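Local structure of adenylate cyclase-like protein (3GQS) at residues G30-P33 against Q34-D37; V90-T94 against T95-L99. The protein is of unknown function; this chain is its FHA domain, a module that in related proteins recognises phosphothreonine-containing peptides. All blocks are in the same frame, centred on the assembly; numbering follows the deposited sequence.

Contact 1 (G30-P33 against Q34-D37)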
ATOM      1  N   GLY A  30       3.070   6.775  -2.375  1.00 24.90           N
ATOM      2  CA  GLY A  30       2.567   7.971  -3.032  1.00 25.89           C
ATOM      3  C   GLY A  30       3.294   8.258  -4.327  1.00 26.18           C
ATOM      4  O   GLY A  30       4.137   7.479  -4.741  1.00 26.52           O
ATOM      5  N   SER A  31       2.972   9.402  -4.927  1.00 26.27           N
ATOM      6  CA  SER A  31       3.567   9.840  -6.193  1.00 25.43           C
ATOM      7  C   SER A  31       4.752  10.797  -6.045  1.00 25.81           C
ATOM      8  O   SER A  31       5.494  10.969  -7.016  1.00 25.62           O
ATOM      9  CB  SER A  31       2.500  10.498  -7.085  1.00 25.40           C
ATOM     10  OG  SER A  31       1.774  11.539  -6.417  1.00 26.61           O
ATOM     11  N   ASP A  32       4.923  11.408  -4.861  1.00 24.84           N
ATOM     12  CA  ASP A  32       6.041  12.354  -4.595  1.00 25.06           C
ATOM     13  C   ASP A  32       7.228  11.666  -3.843  1.00 24.88           C
ATOM     14  O   ASP A  32       7.081  11.273  -2.689  1.00 25.44           O
ATOM     15  CB  ASP A  32       5.508  13.525  -3.777  1.00 25.88           C
ATOM     16  CG  ASP A  32       6.559  14.602  -3.490  1.00 25.77           C
ATOM     17  OD1 ASP A  32       7.767  14.447  -3.780  1.00 23.11           O
ATOM     18  OD2 ASP A  32       6.128  15.653  -2.963  1.00 30.79           O
ATOM     19  N   PRO A  33       8.387  11.543  -4.500  1.00 24.33           N
ATOM     20  CA  PRO A  33       9.491  10.869  -3.952  1.00 25.29           C
ATOM     21  C   PRO A  33      10.122  11.551  -2.742  1.00 25.99           C
ATOM     22  O   PRO A  33      10.887  10.907  -2.045  1.00 26.08           O
ATOM     23  CB  PRO A  33      10.507  10.875  -5.108  1.00 25.23           C
ATOM     24  CG  PRO A  33      10.121  11.940  -5.964  1.00 24.41           C
ATOM     25  CD  PRO A  33       8.678  11.999  -5.876  1.00 24.58           C
ATOM     26  N   GLN A  34       9.828  12.825  -2.533  1.00 26.66           N
ATOM     27  CA  GLN A  34      10.277  13.550  -1.320  1.00 27.38           C
ATOM     28  C   GLN A  34       9.435  13.276  -0.078  1.00 26.93           C
ATOM     29  O   GLN A  34       9.810  13.726   1.003  1.00 27.84           O
ATOM     30  CB  GLN A  34      10.338  15.062  -1.560  1.00 27.20           C
ATOM     31  CG  GLN A  34      11.368  15.416  -2.589  1.00 29.53           C
ATOM     32  CD  GLN A  34      11.484  16.892  -2.897  1.00 32.92           C
ATOM     33  OE1 GLN A  34      11.193  17.318  -4.023  1.00 36.42           O
ATOM     34  NE2 GLN A  34      11.949  17.678  -1.926  1.00 32.65           N
ATOM     35  N   VAL A  35       8.300  12.592  -0.227  1.00 26.20           N
ATOM     36  CA  VAL A  35       7.454  12.237   0.928  1.00 25.92           C
ATOM     37  C   VAL A  35       7.074  10.742   1.006  1.00 26.60           C
ATOM     38  O   VAL A  35       6.719  10.252   2.087  1.00 27.93           O
ATOM     39  CB  VAL A  35       6.158  13.115   1.016  1.00 26.61           C
ATOM     40  CG1 VAL A  35       6.504  14.562   1.436  1.00 27.20           C
ATOM     41  CG2 VAL A  35       5.356  13.153  -0.327  1.00 25.35           C
ATOM     42  N   ALA A  36       7.149  10.024  -0.128  1.00 25.09           N
ATOM     43  CA  ALA A  36       6.775   8.629  -0.190  1.00 23.86           C
ATOM     44  C   ALA A  36       8.003   7.733  -0.145  1.00 22.81           C
ATOM     45  O   ALA A  36       9.069   8.099  -0.619  1.00 20.88           O
ATOM     46  CB  ALA A  36       5.881   8.311  -1.464  1.00 24.06           C
ATOM     47  N   ASP A  37       7.821   6.550   0.453  1.00 22.58           N
ATOM     48  CA  ASP A  37       8.841   5.462   0.419  1.00 23.58           C
ATOM     49  C   ASP A  37       8.690   4.498  -0.795  1.00 24.06           C
ATOM     50  O   ASP A  37       9.678   3.995  -1.303  1.00 22.97           O
ATOM     51  CB  ASP A  37       8.756   4.649   1.696  1.00 23.71           C
ATOM     52  CG  ASP A  37       8.807   5.545   2.946  1.00 21.04           C
ATOM     53  OD1 ASP A  37       9.706   6.350   3.066  1.00 23.97           O
ATOM     54  OD2 ASP A  37       7.902   5.482   3.737  1.00 22.33           O
TER
HETATM   55  O   HOH W   1       9.549  15.654  -5.620  1.00 28.60           O

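Contact 2 (V90-T94 against T95-L99)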
ATOM      1  N   VAL A  90      -5.414  -4.032  -3.167  1.00 29.46           N
ATOM      2  CA  VAL A  90      -5.586  -2.622  -2.826  1.00 28.20           C
ATOM      3  C   VAL A  90      -5.502  -1.746  -4.093  1.00 27.47           C
ATOM      4  O   VAL A  90      -4.535  -1.828  -4.843  1.00 26.41           O
ATOM      5  CB  VAL A  90      -4.502  -2.109  -1.838  1.00 27.38           C
ATOM      6  CG1 VAL A  90      -4.790  -0.660  -1.489  1.00 28.22           C
ATOM      7  CG2 VAL A  90      -4.455  -2.984  -0.543  1.00 27.93           C
ATOM      8  N   ALA A  91      -6.514  -0.907  -4.284  1.00 26.43           N
ATOM      9  CA  ALA A  91      -6.570   0.081  -5.366  1.00 27.06           C
ATOM     10  C   ALA A  91      -6.266   1.519  -4.827  1.00 28.10           C
ATOM     11  O   ALA A  91      -6.933   2.008  -3.919  1.00 25.58           O
ATOM     12  CB  ALA A  91      -7.953   0.055  -6.014  1.00 26.07           C
ATOM     13  N   LEU A  92      -5.262   2.143  -5.434  1.00 29.18           N
ATOM     14  CA  LEU A  92      -4.914   3.562  -5.214  1.00 29.68           C
ATOM     15  C   LEU A  92      -4.955   4.252  -6.562  1.00 29.89           C
ATOM     16  O   LEU A  92      -4.064   4.065  -7.355  1.00 30.52           O
ATOM     17  CB  LEU A  92      -3.506   3.719  -4.632  1.00 29.30           C
ATOM     18  CG  LEU A  92      -3.183   2.973  -3.327  1.00 28.97           C
ATOM     19  CD1 LEU A  92      -1.799   3.425  -2.820  1.00 28.26           C
ATOM     20  CD2 LEU A  92      -4.297   3.195  -2.330  1.00 25.36           C
ATOM     21  N   GLY A  93      -5.971   5.060  -6.798  1.00 30.16           N
ATOM     22  CA  GLY A  93      -6.150   5.672  -8.088  1.00 29.87           C
ATOM     23  C   GLY A  93      -6.422   4.519  -9.042  1.00 30.49           C
ATOM     24  O   GLY A  93      -7.273   3.681  -8.782  1.00 30.22           O
ATOM     25  N   THR A  94      -5.659   4.470 -10.116  1.00 30.53           N
ATOM     26  CA  THR A  94      -5.798   3.419 -11.123  1.00 31.62           C
ATOM     27  C   THR A  94      -4.741   2.335 -10.898  1.00 31.89           C
ATOM     28  O   THR A  94      -4.660   1.367 -11.644  1.00 32.04           O
ATOM     29  CB  THR A  94      -5.646   3.996 -12.525  1.00 31.35           C
ATOM     30  OG1 THR A  94      -4.328   4.526 -12.649  1.00 31.85           O
ATOM     31  CG2 THR A  94      -6.647   5.103 -12.766  1.00 31.09           C
ATOM     32  N   THR A  95      -3.949   2.494  -9.840  1.00 31.88           N
ATOM     33  CA  THR A  95      -2.911   1.540  -9.528  1.00 32.19           C
ATOM     34  C   THR A  95      -3.432   0.427  -8.573  1.00 32.42           C
ATOM     35  O   THR A  95      -4.222   0.656  -7.688  1.00 33.67           O
ATOM     36  CB  THR A  95      -1.648   2.262  -8.993  1.00 32.76           C
ATOM     37  OG1 THR A  95      -1.088   3.052 -10.057  1.00 31.04           O
ATOM     38  CG2 THR A  95      -0.605   1.274  -8.486  1.00 31.34           C
ATOM     39  N   LEU A  96      -2.989  -0.792  -8.817  1.00 32.90           N
ATOM     40  CA  LEU A  96      -3.426  -1.966  -8.073  1.00 32.30           C
ATOM     41  C   LEU A  96      -2.198  -2.564  -7.418  1.00 31.59           C
ATOM     42  O   LEU A  96      -1.141  -2.594  -7.999  1.00 31.42           O
ATOM     43  CB  LEU A  96      -4.101  -2.983  -9.003  1.00 31.10           C
ATOM     44  CG  LEU A  96      -5.463  -2.636  -9.627  1.00 32.46           C
ATOM     45  CD1 LEU A  96      -5.952  -3.791 -10.623  1.00 28.75           C
ATOM     46  CD2 LEU A  96      -6.550  -2.303  -8.589  1.00 32.28           C
ATOM     47  N   PHE A  97      -2.330  -2.986  -6.181  1.00 32.00           N
ATOM     48  CA  PHE A  97      -1.261  -3.746  -5.527  1.00 31.94           C
ATOM     49  C   PHE A  97      -1.759  -4.704  -4.492  1.00 30.65           C
ATOM     50  O   PHE A  97      -2.925  -4.680  -4.079  1.00 29.94           O
ATOM     51  CB  PHE A  97      -0.202  -2.832  -4.949  1.00 32.92           C
ATOM     52  CG  PHE A  97      -0.603  -2.119  -3.686  1.00 36.94           C
ATOM     53  CD1 PHE A  97      -0.499  -2.758  -2.442  1.00 39.29           C
ATOM     54  CD2 PHE A  97      -1.016  -0.807  -3.731  1.00 39.10           C
ATOM     55  CE1 PHE A  97      -0.796  -2.100  -1.255  1.00 41.80           C
ATOM     56  CE2 PHE A  97      -1.343  -0.145  -2.545  1.00 44.23           C
ATOM     57  CZ  PHE A  97      -1.220  -0.806  -1.291  1.00 42.54           C
ATOM     58  N   LEU A  98      -0.882  -5.598  -4.099  1.00 30.98           N
ATOM     59  CA  LEU A  98      -1.207  -6.506  -2.993  1.00 31.70           C
ATOM     60  C   LEU A  98       0.017  -6.955  -2.245  1.00 31.74           C
ATOM     61  O   LEU A  98       1.152  -6.752  -2.704  1.00 31.80           O
ATOM     62  CB  LEU A  98      -2.036  -7.716  -3.445  1.00 31.95           C
ATOM     63  CG  LEU A  98      -1.484  -8.785  -4.366  1.00 32.95           C
ATOM     64  CD1 LEU A  98      -0.099  -9.270  -4.036  1.00 31.79           C
ATOM     65  CD2 LEU A  98      -2.479  -9.902  -4.248  1.00 30.17           C
ATOM     66  N   LEU A  99      -0.247  -7.494  -1.068  1.00 31.83           N
ATOM     67  CA  LEU A  99       0.779  -8.058  -0.231  1.00 33.46           C
ATOM     68  C   LEU A  99       0.742  -9.532  -0.429  1.00 32.52           C
ATOM     69  O   LEU A  99      -0.311 -10.153  -0.430  1.00 31.34           O
ATOM     70  CB  LEU A  99       0.596  -7.803   1.288  1.00 33.70           C
ATOM     71  CG  LEU A  99       0.849  -6.389   1.821  1.00 37.47           C
ATOM     72  CD1 LEU A  99       1.478  -6.493   3.213  1.00 38.66           C
ATOM     73  CD2 LEU A  99       1.743  -5.515   0.862  1.00 37.98           C
TER

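Contact 1 (G30-P33 against Q34-D37)
D32 organises this loop by accepting three N-H groups from the residues that follow it, two on its backbone oxygen and one on its carboxylate. D32 O takes the hydrogen of V35 N at 3.0 Å, closing a type I beta turn over D32-P33-Q34-V35. The same oxygen also accepts A36 N at 2.9 Å, which extends the turn to five residues. The two donors arrive differently: A36 N approaches almost in line with the carbonyl bond, whereas V35 N sits above the carbonyl plane, about 51° out of it. P33 suits the second position of the turn, since its ring holds phi at -67° and that place calls for no N-H. The side chain adds an Asx turn. With CG swung opposite its own backbone nitrogen (chi1 -178°), the carboxylate reaches forward so that D32 OD1 receives Q34 N at 2.9 Å, from above the carboxylate plane. A water then donates to D32 OD1 and to Q34 OE1, tying the extended Q34 chain back to the aspartate; a long, flexible amide fits this exposed corner. On the apolar side, D32 CB meets V35 CG2 at 3.5 Å. A36 CB packs 3.3 Å from G30 N, a tight approach that bare glycine and a single methyl allow. The loop joins strands 26-30 and 38-39 of the FHA domain; backbone bonds of S31 with S46 and of D32 with R47 tie it to the segment before strand 50-54, S31 OG bonds I45 O, and D37 OD2 bonds I28 N. Q34 N and the water probably favour the ionised carboxylate, while the V35 and A36 bonds fix the main chain; the turn is probably held more by polar bonds than by burial.

Contact 2 (V90-T94 against T95-L99)
V90 CB sits over one face of the F97 ring, 3.7 Å from the ring centroid and 16° off the normal, a CH-pi contact. CG1 and CG2 of V90 extend the cover across the far end of the ring. L92 comes instead to the ring edge, where its CD1 lies near the plane and 3.6 Å from F97 CE2. Phenylalanine can meet both because its CG stands between the backbone N and the carbonyl carbon (chi1 75°), which turns the ring back across the neighbouring strand; branched valine spreads over part of the face, while the longer leucine reaches the edge. Beyond them V90 and F97 both touch I62 of strand 60-64, so this side looks into the interior of the beta sandwich, the fold of FHA domains. On the reverse side of the hairpin, A91 CB meets L96 CD2 at 3.8 Å, a lighter contact of a small residue with the end of a leucine.

The segments form a beta hairpin with a two-residue loop (G93-T94), joining strand 90-92 to the start of strand 95-102. V90 and F97 are a hydrogen-bonded pair, with V90 N to F97 O at 2.7 Å and the reverse bond also made; A91 and L96 are the non-hydrogen-bonded pair between. L92 and T95 form the closing hydrogen-bonded pair, L92 N reaching T95 O at 2.9 Å, while T95 N approaches L92 O from well above the carbonyl plane. The chain reverses in a type II' turn from L92 to T95. Its second position requires positive phi, which G93 adopts readily at 65°, and T94 occupies the third. At this polar edge D42 OD2 accepts the hydroxyls of both T94 and T95, and S44 OG bonds to T94 N.

Contact 1 is a surface loop and contact 2 a partly buried hairpin, and they share no strand. Residues 30-37 run from the end of strand 26-30 to strand 38-39 of the mixed sheet, whereas 90-99 supplies two strands of the six-stranded antiparallel sheet; their centres are 16 Å apart and they do not touch. In contact 1 an aspartate and a water organise irregular backbone, while in contact 2 paired strands supply the bonds and one face contributes apolar side chains to the sandwich interior. Both nevertheless approach the loop between strands 38-39 and 50-54: S31 bonds to I45 O through its hydroxyl and to S46 through its backbone, T94 and T95 bond to D42, and T94 also to S44.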